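Local coordinates for protein glutaredoxin (Methanosarcina acetivorans, PDB 5CAX) that reduces protein disulfides in a coenzyme M-dependent manner as a glutaredoxin-like enzyme, and probably acts in electron transfer, at residues G26-V31 / F51-E56. Residues are numbered along the deposited sequence; the frame is centred on the assembly and turned at random.
Sequences GLSTCV and FVDLLE. With CD (cadmium ion), chain G.
Gly26 and Phe51 pair in parallel at the ends of strands 22-26 and 48-51, and Val52 N donates to Gly26 O at 3.0 Å. Beyond this pair the two loops meet mainly through side chains of 51-54 lying against the backbone and side chain of Ser28 and its neighbours. Asp53 turns its carboxylate toward Ser28 and takes two bonds from it: Ser28 N reaches OD1 at 2.8 Å, nearly straight (170°) but coming from above the carboxylate plane, while Ser28 OG gives its proton to the syn lone pair of Asp53 OD2 at 2.6 Å. A chi1 of 54° sets the carboxylate between Asp53's own backbone N and carbonyl carbon, on the side facing Ser28. Without the carboxylate, as with an alanine here, the Ser28 amide and hydroxyl would probably both lose their acceptor, and the hydroxyl would be free to turn. The Phe51 ring packs against the same backbone, with Ser28 CA over one face, 3.8 Å from the centroid, in a CH-pi contact, and Gly26 C at the ring edge. On opposite sides of the Asp53 carboxylate, Leu54 CD1 brushes Ser28 CB at 3.9 Å and Leu27 CD2 meets Val52 CB at 4.2 Å. The type I turn Leu27-Cys30 leads into helix 31-43, with Cys30 at its N-cap and its SG on a cadmium ion, which Phe76 O also binds. Cys30 and Cys33 form the Cys-X-X-Cys motif that carries the redox chemistry in glutaredoxins of the thioredoxin fold.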
loop_
_atom_site.group_PDB
_atom_site.type_symbol
_atom_site.label_atom_id
_atom_site.label_comp_id
_atom_site.label_asym_id
_atom_site.label_seq_id
_atom_site.Cartn_x
_atom_site.Cartn_y
_atom_site.Cartn_z
ATOM N N GLY A 26 -2.619 0.860 -4.547
ATOM C CA GLY A 26 -2.172 0.486 -5.876
ATOM C C GLY A 26 -3.225 0.618 -6.956
ATOM O O GLY A 26 -4.370 1.028 -6.698
ATOM N N LEU A 27 -2.832 0.268 -8.182
ATOM C CA LEU A 27 -3.781 0.157 -9.283
ATOM C C LEU A 27 -3.859 -1.307 -9.683
ATOM O O LEU A 27 -2.821 -1.962 -9.794
ATOM C CB LEU A 27 -3.350 1.031 -10.459
ATOM C CG LEU A 27 -3.093 2.493 -10.077
ATOM C CD1 LEU A 27 -2.463 3.270 -11.239
ATOM C CD2 LEU A 27 -4.346 3.180 -9.542
ATOM N N SER A 28 -5.077 -1.823 -9.870
ATOM C CA SER A 28 -5.293 -3.261 -10.133
ATOM C C SER A 28 -4.724 -3.675 -11.485
ATOM O O SER A 28 -4.511 -4.861 -11.756
ATOM C CB SER A 28 -6.780 -3.626 -10.074
ATOM O OG SER A 28 -7.446 -3.242 -11.259
ATOM N N THR A 29 -4.486 -2.678 -12.325
ATOM C CA THR A 29 -4.090 -2.895 -13.703
ATOM C C THR A 29 -2.594 -2.704 -13.920
ATOM O O THR A 29 -2.146 -2.607 -15.052
ATOM C CB THR A 29 -4.829 -1.925 -14.631
ATOM O OG1 THR A 29 -4.508 -0.576 -14.252
ATOM C CG2 THR A 29 -6.346 -2.136 -14.539
ATOM N N CYS A 30 -1.833 -2.600 -12.836
ATOM C CA CYS A 30 -0.409 -2.372 -12.962
ATOM C C CYS A 30 0.445 -3.480 -12.331
ATOM O O CYS A 30 0.202 -3.888 -11.193
ATOM C CB CYS A 30 -0.043 -1.029 -12.355
ATOM S SG CYS A 30 1.698 -0.720 -12.518
ATOM N N VAL A 31 1.465 -3.918 -13.070
ATOM C CA VAL A 31 2.311 -5.033 -12.694
ATOM C C VAL A 31 3.077 -4.850 -11.381
ATOM O O VAL A 31 3.098 -5.759 -10.548
ATOM C CB VAL A 31 3.362 -5.296 -13.814
ATOM C CG1 VAL A 31 4.328 -6.410 -13.434
ATOM C CG2 VAL A 31 2.683 -5.597 -15.131
ATOM N N PHE A 51 -7.020 -1.072 -3.991
ATOM C CA PHE A 51 -6.948 -0.825 -5.426
ATOM C C PHE A 51 -7.824 0.363 -5.828
ATOM O O PHE A 51 -9.023 0.226 -6.081
ATOM C CB PHE A 51 -7.343 -2.077 -6.217
ATOM C CG PHE A 51 -6.233 -3.079 -6.348
ATOM C CD1 PHE A 51 -4.927 -2.652 -6.596
ATOM C CD2 PHE A 51 -6.480 -4.437 -6.201
ATOM C CE1 PHE A 51 -3.891 -3.566 -6.715
ATOM C CE2 PHE A 51 -5.459 -5.359 -6.313
ATOM C CZ PHE A 51 -4.156 -4.925 -6.571
ATOM N N VAL A 52 -7.176 1.524 -5.910
ATOM C CA VAL A 52 -7.821 2.811 -6.165
ATOM C C VAL A 52 -8.625 2.844 -7.475
ATOM O O VAL A 52 -9.655 3.497 -7.553
ATOM C CB VAL A 52 -6.764 3.952 -6.136
ATOM C CG1 VAL A 52 -7.412 5.284 -6.486
ATOM C CG2 VAL A 52 -6.152 4.050 -4.718
ATOM N N ASP A 53 -8.172 2.156 -8.512
ATOM C CA ASP A 53 -8.924 2.218 -9.762
ATOM C C ASP A 53 -10.300 1.557 -9.631
ATOM O O ASP A 53 -11.207 1.834 -10.407
ATOM C CB ASP A 53 -8.147 1.572 -10.907
ATOM C CG ASP A 53 -7.706 0.167 -10.596
ATOM O OD1 ASP A 53 -7.251 -0.068 -9.461
ATOM O OD2 ASP A 53 -7.796 -0.693 -11.502
ATOM N N LEU A 54 -10.442 0.687 -8.642
ATOM C CA LEU A 54 -11.655 -0.090 -8.475
ATOM C C LEU A 54 -12.640 0.563 -7.493
ATOM O O LEU A 54 -13.737 0.054 -7.269
ATOM C CB LEU A 54 -11.310 -1.502 -8.011
ATOM C CG LEU A 54 -10.521 -2.377 -8.976
ATOM C CD1 LEU A 54 -10.216 -3.646 -8.272
ATOM C CD2 LEU A 54 -11.291 -2.652 -10.238
ATOM N N LEU A 55 -12.214 1.655 -6.870
ATOM C CA LEU A 55 -13.063 2.376 -5.946
ATOM C C LEU A 55 -14.086 3.291 -6.634
ATOM O O LEU A 55 -13.786 3.929 -7.635
ATOM C CB LEU A 55 -12.195 3.181 -4.985
ATOM C CG LEU A 55 -11.347 2.376 -4.012
ATOM C CD1 LEU A 55 -10.504 3.334 -3.161
ATOM C CD2 LEU A 55 -12.261 1.536 -3.127
ATOM N N GLU A 56 -15.288 3.373 -6.068
ATOM C CA GLU A 56 -16.283 4.336 -6.531
ATOM C C GLU A 56 -15.717 5.754 -6.433
ATOM O O GLU A 56 -14.767 5.987 -5.688
ATOM C CB GLU A 56 -17.584 4.192 -5.739
ATOM C CG GLU A 56 -18.298 2.850 -5.929
ATOM C CD GLU A 56 -18.635 2.546 -7.392
ATOM O OE1 GLU A 56 -19.261 3.394 -8.071
ATOM O OE2 GLU A 56 -18.274 1.450 -7.870
HETATM CD CD CD G . 1.863 1.041 -10.456
#